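Local coordinates for protein putative platelet activating factor (Streptococcus pneumoniae, PDB 2HSJ) that is of uncertain function but, as a member of the GDSL-like (SGNH) lipase and acylhydrolase family, probably hydrolyses ester bonds, at residues E16-Q21 with G64-Y68; V33-F39 with K58-G64; I40-V45 with L92-N96; Y48-F54 with L205-L209; E171-V175 with S208-Y212. All coordinates share one frame; numbering follows the deposited sequence.

Interactions 2 and 3 share strand 37-41 and are buried; interaction 3 lies near the centre of the chain, interaction 2 farther out, on the edge strand 60-64. Interaction 2 is a ladder of backbone hydrogen bonds with apolar side chains on both faces, whereas interaction 3 keeps two ladder bonds and then gives way to a carboxylate and bound waters. Interaction 1, only partly buried, uses two glutamine amides, I20 packing and a long salt bridge from helix 3-30 to hold the loop that leaves strand 60-64. Interactions 4 and 5 share S208 and L209 at the end of helix 199-209, pack mainly through apolar and aromatic groups, and clasp helix 50-54 and strand 170-173 respectively.

Interaction 1 (E16-Q21 with G64-Y68); sequences EQEKIQ and GIRGY
Q17 reaches from the long helix 3-30 to the type II turn I65-Y68, the loop that follows strand 60-64 in this SGNH-type fold. Its CB lies 4.0 Å from I65 CG2. CG rests on the same methyl and already lies 3.5 Å from R66 O. With CG beside the backbone N (chi1 -66°) and the chain extended beyond it, the amide arrives edge-on, and NE2 donates to R66 O at 3.0 Å. The bond is nearly straight (170°) and meets an oxygen lone pair in the carbonyl plane, so a glutamine, with its long arm and N-H donor, suits this helix position. One helical turn on, Q21 uses the same shape: its CG touches I65 CD1 at 3.6 Å. Beside these amides I20 and I65 slide past each other in opposite directions, I20 CG2 on I65 CG1 and CD1. I20 CD1 also lies over one face of the R66 guanidinium, crossing the arginine at about a right angle. E16 OE1 is a long 3.7 Å from R66 NH1 and well out of the guanidinium plane, so only charge links them, and K19 shares the glutamate; the stronger partner of R66 is E46. Y68 OH, which is also hydrogen-bonded to H80, accepts from Q21 NE2 at 2.9 Å, with the donor in the plane of the tyrosine ring.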
# COMPACT_ATOMS: atom_id res chain seq x y z
N GLU D 16 2.36 29.45 -10.94
CA GLU D 16 2.73 28.33 -10.05
C GLU D 16 1.49 27.49 -9.68
O GLU D 16 1.54 26.26 -9.70
CB GLU D 16 3.43 28.83 -8.79
CG GLU D 16 4.83 29.41 -9.03
CD GLU D 16 5.75 28.41 -9.71
OE1 GLU D 16 6.18 27.44 -9.05
OE2 GLU D 16 6.06 28.61 -10.90
N GLN D 17 0.37 28.14 -9.38
CA GLN D 17 -0.84 27.40 -9.03
C GLN D 17 -1.32 26.54 -10.20
O GLN D 17 -1.67 25.37 -10.02
CB GLN D 17 -1.96 28.34 -8.58
CG GLN D 17 -1.65 29.07 -7.27
CD GLN D 17 -2.73 30.10 -6.94
OE1 GLN D 17 -3.29 30.71 -7.84
NE2 GLN D 17 -2.99 30.30 -5.66
N GLU D 18 -1.32 27.12 -11.41
CA GLU D 18 -1.71 26.40 -12.61
C GLU D 18 -0.78 25.21 -12.88
O GLU D 18 -1.25 24.12 -13.23
CB GLU D 18 -1.70 27.36 -13.80
CG GLU D 18 -2.04 26.72 -15.13
CD GLU D 18 -1.91 27.68 -16.30
OE1 GLU D 18 -2.20 28.89 -16.12
OE2 GLU D 18 -1.50 27.22 -17.40
N LYS D 19 0.53 25.39 -12.67
CA LYS D 19 1.48 24.28 -12.83
C LYS D 19 1.19 23.15 -11.84
O LYS D 19 1.29 21.98 -12.19
CB LYS D 19 2.92 24.77 -12.65
CG LYS D 19 3.42 25.56 -13.84
CD LYS D 19 4.65 26.43 -13.50
CE LYS D 19 5.81 25.63 -12.91
NZ LYS D 19 7.00 26.51 -12.58
N ILE D 20 0.86 23.51 -10.60
CA ILE D 20 0.58 22.47 -9.61
C ILE D 20 -0.74 21.77 -9.91
O ILE D 20 -0.83 20.56 -9.79
CB ILE D 20 0.63 23.00 -8.18
CG1 ILE D 20 2.05 23.50 -7.88
CG2 ILE D 20 0.19 21.92 -7.20
CD1 ILE D 20 2.16 24.44 -6.67
N GLN D 21 -1.74 22.53 -10.37
CA GLN D 21 -2.99 21.89 -10.77
C GLN D 21 -2.79 20.86 -11.90
O GLN D 21 -3.37 19.76 -11.88
CB GLN D 21 -3.99 22.98 -11.18
CG GLN D 21 -4.47 23.78 -10.01
CD GLN D 21 -5.14 25.08 -10.38
OE1 GLN D 21 -4.94 25.61 -11.48
NE2 GLN D 21 -5.93 25.63 -9.45
N GLY D 64 -2.49 20.07 -1.52
CA GLY D 64 -2.52 21.51 -1.18
C GLY D 64 -1.83 22.35 -2.25
O GLY D 64 -0.97 21.87 -3.00
N ILE D 65 -2.21 23.63 -2.30
CA ILE D 65 -1.60 24.57 -3.24
C ILE D 65 -1.43 25.93 -2.58
O ILE D 65 -2.39 26.51 -2.05
CB ILE D 65 -2.44 24.75 -4.54
CG1 ILE D 65 -2.65 23.40 -5.22
CG2 ILE D 65 -1.79 25.78 -5.47
CD1 ILE D 65 -3.25 23.43 -6.62
N ARG D 66 -0.20 26.45 -2.64
CA ARG D 66 0.09 27.76 -2.06
C ARG D 66 -0.85 28.83 -2.59
O ARG D 66 -1.27 28.81 -3.75
CB ARG D 66 1.53 28.15 -2.39
CG ARG D 66 1.72 28.44 -3.91
CD ARG D 66 3.13 28.37 -4.37
NE ARG D 66 3.63 27.00 -4.36
CZ ARG D 66 4.80 26.68 -4.85
NH1 ARG D 66 5.55 27.62 -5.43
NH2 ARG D 66 5.23 25.43 -4.79
N GLY D 67 -1.21 29.74 -1.70
CA GLY D 67 -2.02 30.88 -2.05
C GLY D 67 -3.48 30.58 -2.33
O GLY D 67 -4.22 31.47 -2.78
N TYR D 68 -3.94 29.34 -2.07
CA TYR D 68 -5.29 28.96 -2.51
C TYR D 68 -6.34 29.65 -1.65
O TYR D 68 -6.11 29.96 -0.48
CB TYR D 68 -5.49 27.47 -2.37
CG TYR D 68 -5.89 26.73 -3.63
CD1 TYR D 68 -5.47 27.15 -4.90
CD2 TYR D 68 -6.64 25.54 -3.54
CE1 TYR D 68 -5.80 26.40 -6.06
CE2 TYR D 68 -6.95 24.80 -4.67
CZ TYR D 68 -6.53 25.22 -5.89
OH TYR D 68 -6.85 24.48 -6.99

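Interaction 2 (V33-F39 with K58-G64); sequences VEPNILF and KTIVNRG
V61 presents its CG2 methyl to a shallow hollow formed by P35 and V33. P35 CB closes on that methyl at 3.8 Å and V33 CG2 at 4.1 Å, while L38 CD2 lies against V61 CB from the side. Valine suits the spot because its branch at CB sets a methyl close to the backbone, where CG2 can meet P35 and V33, and beta-branched residues suit extended strands. L38 and V61 lie side by side, pointing the same way, and the leucine's CD2 tip continues onto the aliphatic base of R63. T59 fills the notch farther out, its CB and CG2 both resting on the carbonyl oxygen of E34, with CG2 near V33 CB. L38 and V61 belong to two neighbouring parallel strands, 37-39 and 60-64, while V33, P35 and T59 come from the loops leading into them; 60-64 is the outermost strand at one end of a five-stranded alpha/beta sheet. The ladder runs I37 with I60, L38 with V61 and F39 with N62. I37 O accepts from V61 N and V61 O from F39 N, both at 2.9 Å, and T59 O is gripped twice, by the N-H groups of N36 and I37. On the reverse face I37 and I60 stand shoulder to shoulder, I37 CB 4.1 Å from I60 CG1. K58, bent at its last two torsions (chi3 -81°, chi4 -88°), passes over I37 CG1 with its CD and brings NZ to N36 OD1 at 2.9 Å, the donor tilted 32° from the carbonyl plane. The same ammonium forms a salt bridge with D87 of a third subunit.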
# COMPACT_ATOMS: atom_id res chain seq x y z
N VAL D 33 -0.52 4.80 -5.47
CA VAL D 33 -1.05 4.60 -4.13
C VAL D 33 -2.55 4.90 -4.12
O VAL D 33 -3.06 5.64 -4.96
CB VAL D 33 -0.32 5.46 -3.05
CG1 VAL D 33 1.15 5.11 -3.05
CG2 VAL D 33 -0.51 6.96 -3.32
N GLU D 34 -3.23 4.34 -3.12
CA GLU D 34 -4.63 4.65 -2.87
C GLU D 34 -4.70 5.59 -1.68
O GLU D 34 -4.31 5.21 -0.56
CB GLU D 34 -5.38 3.36 -2.55
CG GLU D 34 -5.69 2.53 -3.80
CD GLU D 34 -6.83 3.09 -4.64
OE1 GLU D 34 -7.37 4.17 -4.31
OE2 GLU D 34 -7.19 2.45 -5.65
N PRO D 35 -5.14 6.85 -1.89
CA PRO D 35 -5.22 7.72 -0.72
C PRO D 35 -6.27 7.24 0.27
O PRO D 35 -7.40 7.02 -0.11
CB PRO D 35 -5.61 9.08 -1.29
CG PRO D 35 -5.89 8.88 -2.73
CD PRO D 35 -5.52 7.51 -3.15
N ASN D 36 -5.87 7.08 1.52
CA ASN D 36 -6.83 6.86 2.58
C ASN D 36 -7.37 8.20 3.06
O ASN D 36 -8.56 8.34 3.38
CB ASN D 36 -6.19 6.05 3.71
CG ASN D 36 -7.14 5.81 4.87
OD1 ASN D 36 -7.09 6.52 5.88
ND2 ASN D 36 -8.07 4.83 4.71
N ILE D 37 -6.47 9.19 3.11
CA ILE D 37 -6.82 10.55 3.50
C ILE D 37 -6.27 11.45 2.39
O ILE D 37 -5.11 11.28 1.96
CB ILE D 37 -6.15 10.94 4.86
CG1 ILE D 37 -6.38 9.85 5.92
CG2 ILE D 37 -6.51 12.36 5.29
CD1 ILE D 37 -7.72 9.76 6.49
N LEU D 38 -7.10 12.38 1.91
CA LEU D 38 -6.61 13.47 1.06
C LEU D 38 -6.54 14.73 1.90
O LEU D 38 -7.56 15.10 2.52
CB LEU D 38 -7.56 13.70 -0.11
CG LEU D 38 -7.52 12.62 -1.21
CD1 LEU D 38 -8.77 12.67 -2.06
CD2 LEU D 38 -6.31 12.78 -2.15
N PHE D 39 -5.39 15.40 1.94
CA PHE D 39 -5.29 16.72 2.59
C PHE D 39 -5.38 17.75 1.49
O PHE D 39 -4.57 17.74 0.56
CB PHE D 39 -3.95 16.87 3.34
CG PHE D 39 -4.04 16.62 4.82
CD1 PHE D 39 -4.28 15.34 5.30
CD2 PHE D 39 -3.86 17.65 5.73
CE1 PHE D 39 -4.35 15.08 6.67
CE2 PHE D 39 -3.95 17.40 7.11
CZ PHE D 39 -4.19 16.12 7.56
N LYS D 58 -0.66 4.91 7.39
CA LYS D 58 -1.90 5.40 6.81
C LYS D 58 -1.46 6.30 5.66
O LYS D 58 -0.67 7.24 5.87
CB LYS D 58 -2.66 6.22 7.87
CG LYS D 58 -3.96 6.82 7.39
CD LYS D 58 -4.73 7.42 8.56
CE LYS D 58 -5.51 6.40 9.36
NZ LYS D 58 -6.87 6.19 8.80
N THR D 59 -1.99 6.04 4.46
CA THR D 59 -1.58 6.80 3.28
C THR D 59 -2.35 8.10 3.17
O THR D 59 -3.56 8.12 2.87
CB THR D 59 -1.75 6.00 1.98
OG1 THR D 59 -1.04 4.77 2.12
CG2 THR D 59 -1.18 6.76 0.79
N ILE D 60 -1.61 9.19 3.39
CA ILE D 60 -2.16 10.54 3.35
C ILE D 60 -1.48 11.22 2.17
O ILE D 60 -0.27 11.24 2.07
CB ILE D 60 -1.79 11.34 4.64
CG1 ILE D 60 -2.22 10.50 5.86
CG2 ILE D 60 -2.44 12.75 4.58
CD1 ILE D 60 -1.91 11.13 7.26
N VAL D 61 -2.31 11.74 1.28
CA VAL D 61 -1.80 12.36 0.05
C VAL D 61 -2.03 13.86 0.06
O VAL D 61 -3.12 14.33 0.40
CB VAL D 61 -2.43 11.68 -1.23
CG1 VAL D 61 -2.07 12.39 -2.52
CG2 VAL D 61 -1.98 10.23 -1.34
N ASN D 62 -1.01 14.60 -0.36
CA ASN D 62 -1.05 16.06 -0.34
C ASN D 62 -1.68 16.57 -1.62
O ASN D 62 -1.17 16.33 -2.73
CB ASN D 62 0.38 16.59 -0.24
CG ASN D 62 0.42 18.00 0.28
OD1 ASN D 62 -0.33 18.85 -0.18
ND2 ASN D 62 1.27 18.25 1.29
N ARG D 63 -2.77 17.31 -1.46
CA ARG D 63 -3.33 18.05 -2.58
C ARG D 63 -3.51 19.52 -2.18
O ARG D 63 -4.50 20.16 -2.52
CB ARG D 63 -4.66 17.41 -3.05
CG ARG D 63 -4.46 16.10 -3.88
CD ARG D 63 -3.83 16.42 -5.21
NE ARG D 63 -3.64 15.28 -6.12
CZ ARG D 63 -2.56 14.49 -6.09
NH1 ARG D 63 -1.60 14.69 -5.17
NH2 ARG D 63 -2.44 13.48 -6.97
N GLY D 64 -2.49 20.07 -1.52
CA GLY D 64 -2.52 21.51 -1.18
C GLY D 64 -1.83 22.35 -2.25
O GLY D 64 -0.97 21.87 -3.00

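Interaction 3 (I40-V45 with L92-N96); sequences IGDSIV and LIGTN
D42 turns its side chain toward T95 and N96, OD2 meeting T95 CG2 and CB meeting N96 ND2, and sets the Asp of a Gly-Asp-Ser sequence opposite a Gly-Thr-Asn one. These are the signature blocks of SGNH hydrolases, in which the serine of the first is the usual nucleophile and the asparagine of the second usually lines the oxyanion hole, so S43 and N96 probably serve likewise. The strands meet first: L92 N donates to I40 O, then D42 N to L92 O at 3.2 Å. G41, without a side chain, lets L92 O come within 3.1 Å of its CA. L92 packs against the short helix that starts at S43. Its CD2 meets I44 CG2 obliquely at 3.7 Å, while V45 and L92 slide past each other in opposite directions. Beyond them the carboxylate takes over. D42 CG sits between the backbone N and the carbonyl carbon (chi1 57°), which turns OD1 back to cap the helix: I44 N reaches it from 38° above the carboxylate plane. OD2 faces the other segment, crossing T95 at about a right angle with the threonine CG2 3.4 Å away. The N96 amide, turned 51° from the carboxylate, brings ND2 over D42 CB; N96 OD1 is held by R148. Two waters satisfy D42 OD2, donating to it at 2.7 and 2.8 Å. The second accepts from T95 N, while the first accepts from both G94 N and N96 N, at 2.9 and 3.0 Å.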
# COMPACT_ATOMS: atom_id res chain seq x y z
N ILE D 40 -6.40 18.60 1.58
CA ILE D 40 -6.66 19.62 0.56
C ILE D 40 -6.64 20.99 1.22
O ILE D 40 -7.13 21.19 2.33
CB ILE D 40 -8.06 19.37 -0.13
CG1 ILE D 40 -8.05 18.00 -0.81
CG2 ILE D 40 -8.42 20.49 -1.10
CD1 ILE D 40 -9.42 17.63 -1.36
N GLY D 41 -6.09 21.96 0.52
CA GLY D 41 -6.12 23.34 1.03
C GLY D 41 -5.04 24.22 0.49
O GLY D 41 -4.61 24.04 -0.65
N ASP D 42 -4.59 25.15 1.32
CA ASP D 42 -3.72 26.24 0.85
C ASP D 42 -2.24 25.98 1.16
O ASP D 42 -1.81 24.82 1.20
CB ASP D 42 -4.22 27.58 1.44
CG ASP D 42 -4.28 27.58 2.98
OD1 ASP D 42 -3.57 26.74 3.61
OD2 ASP D 42 -5.02 28.42 3.57
N SER D 43 -1.44 27.03 1.36
CA SER D 43 0.00 26.84 1.56
C SER D 43 0.31 25.94 2.76
O SER D 43 1.26 25.20 2.75
CB SER D 43 0.69 28.19 1.82
OG SER D 43 0.33 29.13 0.84
N ILE D 44 -0.44 26.11 3.84
CA ILE D 44 -0.18 25.33 5.05
C ILE D 44 -0.27 23.83 4.74
O ILE D 44 0.48 23.04 5.29
CB ILE D 44 -1.13 25.73 6.20
CG1 ILE D 44 -1.13 27.23 6.42
CG2 ILE D 44 -0.82 24.93 7.49
CD1 ILE D 44 0.14 27.75 6.85
N VAL D 45 -1.21 23.45 3.88
CA VAL D 45 -1.28 22.06 3.41
C VAL D 45 -0.13 21.73 2.47
O VAL D 45 0.54 20.71 2.66
CB VAL D 45 -2.64 21.78 2.72
CG1 VAL D 45 -2.69 20.32 2.26
CG2 VAL D 45 -3.79 22.12 3.70
N LEU D 92 -8.25 22.46 4.84
CA LEU D 92 -7.74 23.62 5.57
C LEU D 92 -7.63 24.74 4.55
O LEU D 92 -6.73 24.77 3.70
CB LEU D 92 -6.35 23.37 6.22
CG LEU D 92 -5.78 24.60 6.95
CD1 LEU D 92 -6.75 25.16 8.02
CD2 LEU D 92 -4.47 24.19 7.57
N ILE D 93 -8.56 25.68 4.65
CA ILE D 93 -8.60 26.76 3.68
C ILE D 93 -9.39 27.91 4.25
O ILE D 93 -10.26 27.70 5.11
CB ILE D 93 -9.19 26.26 2.31
CG1 ILE D 93 -8.85 27.25 1.17
CG2 ILE D 93 -10.69 25.92 2.45
CD1 ILE D 93 -8.95 26.64 -0.18
N GLY D 94 -9.06 29.12 3.78
CA GLY D 94 -9.80 30.31 4.15
C GLY D 94 -8.91 31.44 4.59
O GLY D 94 -9.33 32.59 4.48
N THR D 95 -7.70 31.16 5.08
CA THR D 95 -6.85 32.26 5.57
C THR D 95 -6.55 33.26 4.46
O THR D 95 -6.39 34.44 4.73
CB THR D 95 -5.57 31.80 6.31
OG1 THR D 95 -5.05 32.89 7.11
CG2 THR D 95 -4.49 31.30 5.35
N ASN D 96 -6.50 32.77 3.22
CA ASN D 96 -6.20 33.64 2.10
C ASN D 96 -7.43 34.38 1.62
O ASN D 96 -7.32 35.50 1.11
CB ASN D 96 -5.47 32.89 0.99
CG ASN D 96 -4.14 32.36 1.46
OD1 ASN D 96 -3.46 32.99 2.28
ND2 ASN D 96 -3.77 31.17 1.00
O HOH W 1 -6.74 29.99 2.26
O HOH W 2 -6.62 28.62 5.85

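Interaction 4 (Y48-F54 with L205-L209); sequences YPLQELF and LSKSL
Y48 and S206 meet through their hydroxyls, Y48 OH donating to S206 OG at 2.7 Å. The serine oxygen approaches at the edge of the tyrosine ring, in its plane, and also lies 3.7 Å above one face of the F54 ring, offset toward its rim. Leucines complete the shell: L205 CD2 touches Y48 CE1 at 3.6 Å, L209 CD1 reaches Y48 OH, and L53 CB packs on S206 OG. A small hydroxylated residue suits this spot, leaving room for two aromatic rings while still answering a buried phenol. The contact joins helix 50-54 and the residues leading into it to helix 199-209, their short axes 10.7 Å apart and inclined at 64°, on one face of the parallel sheet where L50 and L209 both touch F39. What sets the first shell lies one layer out. With CG anti to the backbone N (chi1 -159°), the Y48 ring swings toward helix 199-209, and L50 CD2 lies 3.5 Å above the plane on one face, offset toward the edge of the ring. S206 OG in turn is hydrogen-bonded to Y202 O one helical turn earlier, and the Y202 ring meets that of Y48 at about 45°.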
# COMPACT_ATOMS: atom_id res chain seq x y z
N TYR D 48 3.05 21.05 4.29
CA TYR D 48 2.94 20.17 5.45
C TYR D 48 3.76 18.91 5.25
O TYR D 48 3.52 18.17 4.27
CB TYR D 48 1.47 19.79 5.57
CG TYR D 48 0.99 19.31 6.96
CD1 TYR D 48 -0.25 19.72 7.43
CD2 TYR D 48 1.77 18.49 7.78
CE1 TYR D 48 -0.73 19.31 8.64
CE2 TYR D 48 1.28 18.03 9.05
CZ TYR D 48 0.03 18.50 9.48
OH TYR D 48 -0.48 18.08 10.70
N PRO D 49 4.72 18.64 6.16
CA PRO D 49 5.49 17.38 6.06
C PRO D 49 4.70 16.23 6.60
O PRO D 49 4.94 15.70 7.68
CB PRO D 49 6.74 17.63 6.91
CG PRO D 49 6.29 18.66 7.93
CD PRO D 49 5.17 19.49 7.28
N LEU D 50 3.72 15.80 5.81
CA LEU D 50 2.80 14.77 6.28
C LEU D 50 3.45 13.43 6.62
O LEU D 50 3.16 12.83 7.65
CB LEU D 50 1.71 14.55 5.23
CG LEU D 50 0.83 15.76 4.99
CD1 LEU D 50 0.04 15.60 3.66
CD2 LEU D 50 -0.13 15.94 6.14
N GLN D 51 4.30 12.96 5.70
CA GLN D 51 4.95 11.66 5.90
C GLN D 51 5.75 11.65 7.19
O GLN D 51 5.67 10.71 7.97
CB GLN D 51 5.90 11.38 4.74
CG GLN D 51 6.69 10.11 4.89
CD GLN D 51 7.88 10.11 3.97
OE1 GLN D 51 8.63 11.08 3.89
NE2 GLN D 51 8.09 8.99 3.29
N GLU D 52 6.59 12.68 7.36
CA GLU D 52 7.53 12.65 8.47
C GLU D 52 6.89 12.95 9.83
O GLU D 52 7.51 12.65 10.86
CB GLU D 52 8.73 13.54 8.17
CG GLU D 52 9.50 13.05 6.98
CD GLU D 52 10.75 13.87 6.77
OE1 GLU D 52 11.77 13.63 7.45
OE2 GLU D 52 10.70 14.81 5.95
N LEU D 53 5.69 13.53 9.81
CA LEU D 53 5.03 13.81 11.10
C LEU D 53 3.89 12.85 11.43
O LEU D 53 3.58 12.66 12.62
CB LEU D 53 4.56 15.27 11.17
CG LEU D 53 5.72 16.29 11.09
CD1 LEU D 53 5.12 17.69 11.15
CD2 LEU D 53 6.76 16.13 12.20
N PHE D 54 3.23 12.29 10.41
CA PHE D 54 2.19 11.27 10.68
C PHE D 54 2.66 9.83 10.47
O PHE D 54 2.05 8.88 10.97
CB PHE D 54 0.96 11.52 9.80
CG PHE D 54 0.14 12.73 10.18
CD1 PHE D 54 -0.50 12.79 11.42
CD2 PHE D 54 -0.00 13.78 9.29
CE1 PHE D 54 -1.27 13.90 11.76
CE2 PHE D 54 -0.76 14.90 9.58
CZ PHE D 54 -1.42 14.96 10.83
N LEU D 205 0.27 20.80 15.40
CA LEU D 205 -0.94 20.59 14.59
C LEU D 205 -1.21 19.11 14.39
O LEU D 205 -2.34 18.65 14.53
CB LEU D 205 -0.80 21.31 13.23
CG LEU D 205 -2.00 21.17 12.25
CD1 LEU D 205 -3.34 21.60 12.90
CD2 LEU D 205 -1.71 21.93 10.97
N SER D 206 -0.15 18.34 14.11
CA SER D 206 -0.30 16.92 13.89
C SER D 206 -0.80 16.18 15.14
O SER D 206 -1.64 15.27 15.06
CB SER D 206 1.04 16.35 13.44
OG SER D 206 1.44 16.94 12.22
N LYS D 207 -0.29 16.58 16.30
CA LYS D 207 -0.73 15.97 17.55
C LYS D 207 -2.23 16.25 17.76
O LYS D 207 -2.98 15.35 18.17
CB LYS D 207 0.09 16.53 18.70
CG LYS D 207 -0.26 15.97 20.07
CD LYS D 207 0.74 16.53 21.09
CE LYS D 207 0.12 16.72 22.46
NZ LYS D 207 0.29 15.55 23.36
N SER D 208 -2.67 17.46 17.44
CA SER D 208 -4.09 17.78 17.60
C SER D 208 -4.96 17.05 16.58
O SER D 208 -6.11 16.74 16.89
CB SER D 208 -4.33 19.28 17.51
OG SER D 208 -4.13 19.74 16.20
N LEU D 209 -4.42 16.75 15.38
CA LEU D 209 -5.22 16.11 14.31
C LEU D 209 -5.26 14.59 14.37
O LEU D 209 -6.13 13.98 13.74
CB LEU D 209 -4.69 16.48 12.91
CG LEU D 209 -4.88 17.94 12.50
CD1 LEU D 209 -4.18 18.18 11.16
CD2 LEU D 209 -6.37 18.30 12.42

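Interaction 5 (E171-V175 with S208-Y212); sequences EFVPV and SLKDY
V173 turns CG1 anti to its own backbone N (chi1 -177°), and Y212, with chi2 -90°, turns a face of its ring to the valine; together these rotations lay the valine methyl over the centre of the phenol ring. CG1 stands 3.6 Å from the ring centroid and only 8° off the normal, a well-centred CH-pi contact. The second methyl, CG2, packs toward the CD1 side of the same ring, so a branched residue makes use of both arms. E171 comes from the strand to the ring's edge: its side chain crosses that of Y212 at about a right angle, OE1 lying 3.6 Å from Y212 CD1, where the slightly positive ring hydrogens would suit an anion. That oxygen also forms a salt bridge with K128. At the phenol end P174 CD sits 3.6 Å from Y212 OH, and one water bridges the hydroxyl, at 2.7 Å, to P174 O through a weak bond. Farther along, V175 CG1 wedges between L209 CD2 and S208 OG, 3.6 and 3.3 Å away, while V173 CG1 touches the same leucine methyl from the strand. S208 OG is hydrogen-bonded to L205 O, so V175 only packs against it. Covering one face of the sheet at its outermost strand 170-173 with the last long helix and the turn after it fits the layered alpha/beta/alpha architecture of SGNH hydrolases.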
# COMPACT_ATOMS: atom_id res chain seq x y z
N GLU D 171 -17.25 17.10 9.81
CA GLU D 171 -16.93 17.38 11.21
C GLU D 171 -16.02 18.57 11.23
O GLU D 171 -14.99 18.58 10.55
CB GLU D 171 -16.25 16.17 11.89
CG GLU D 171 -16.04 16.43 13.38
CD GLU D 171 -15.37 15.27 14.08
OE1 GLU D 171 -14.75 14.43 13.41
OE2 GLU D 171 -15.49 15.20 15.31
N PHE D 172 -16.38 19.59 12.01
CA PHE D 172 -15.47 20.69 12.28
C PHE D 172 -14.37 20.23 13.23
O PHE D 172 -14.64 19.56 14.23
CB PHE D 172 -16.26 21.83 12.91
CG PHE D 172 -15.42 23.04 13.21
CD1 PHE D 172 -14.90 23.82 12.19
CD2 PHE D 172 -15.20 23.39 14.53
CE1 PHE D 172 -14.13 24.95 12.51
CE2 PHE D 172 -14.43 24.49 14.86
CZ PHE D 172 -13.92 25.28 13.85
N VAL D 173 -13.14 20.61 12.90
CA VAL D 173 -11.97 20.17 13.67
C VAL D 173 -11.34 21.41 14.32
O VAL D 173 -10.66 22.17 13.66
CB VAL D 173 -10.93 19.39 12.79
CG1 VAL D 173 -9.77 18.90 13.66
CG2 VAL D 173 -11.59 18.20 12.05
N PRO D 174 -11.59 21.61 15.63
CA PRO D 174 -11.10 22.81 16.31
C PRO D 174 -9.63 22.66 16.66
O PRO D 174 -9.29 22.00 17.65
CB PRO D 174 -12.00 22.89 17.55
CG PRO D 174 -12.37 21.46 17.83
CD PRO D 174 -12.34 20.72 16.54
N VAL D 175 -8.76 23.18 15.80
CA VAL D 175 -7.32 23.13 16.06
C VAL D 175 -6.74 24.51 16.40
O VAL D 175 -5.61 24.61 16.85
CB VAL D 175 -6.51 22.49 14.90
CG1 VAL D 175 -6.83 21.02 14.75
CG2 VAL D 175 -6.74 23.19 13.58
N SER D 208 -2.67 17.46 17.44
CA SER D 208 -4.09 17.78 17.60
C SER D 208 -4.96 17.05 16.58
O SER D 208 -6.11 16.74 16.89
CB SER D 208 -4.33 19.28 17.51
OG SER D 208 -4.13 19.74 16.20
N LEU D 209 -4.42 16.75 15.38
CA LEU D 209 -5.22 16.11 14.31
C LEU D 209 -5.26 14.59 14.37
O LEU D 209 -6.13 13.98 13.74
CB LEU D 209 -4.69 16.48 12.91
CG LEU D 209 -4.88 17.94 12.50
CD1 LEU D 209 -4.18 18.18 11.16
CD2 LEU D 209 -6.37 18.30 12.42
N LYS D 210 -4.33 13.97 15.09
CA LYS D 210 -4.14 12.52 14.96
C LYS D 210 -5.42 11.69 15.14
O LYS D 210 -5.71 10.81 14.34
CB LYS D 210 -3.05 12.05 15.92
CG LYS D 210 -2.86 10.53 15.86
CD LYS D 210 -1.79 10.06 16.82
CE LYS D 210 -1.19 8.71 16.38
NZ LYS D 210 -2.18 7.85 15.69
N ASP D 211 -6.18 11.98 16.19
CA ASP D 211 -7.38 11.20 16.48
C ASP D 211 -8.41 11.31 15.38
O ASP D 211 -9.22 10.38 15.18
CB ASP D 211 -8.03 11.62 17.80
CG ASP D 211 -7.31 11.06 19.02
OD1 ASP D 211 -6.20 10.48 18.90
OD2 ASP D 211 -7.86 11.21 20.13
N TYR D 212 -8.40 12.44 14.67
CA TYR D 212 -9.36 12.70 13.60
C TYR D 212 -9.04 11.92 12.34
O TYR D 212 -9.87 11.86 11.42
CB TYR D 212 -9.46 14.20 13.27
CG TYR D 212 -9.99 15.04 14.39
CD1 TYR D 212 -11.37 15.27 14.50
CD2 TYR D 212 -9.14 15.60 15.34
CE1 TYR D 212 -11.88 16.06 15.54
CE2 TYR D 212 -9.64 16.38 16.38
CZ TYR D 212 -11.02 16.60 16.47
OH TYR D 212 -11.53 17.38 17.50
O HOH W 3 -9.91 18.96 19.05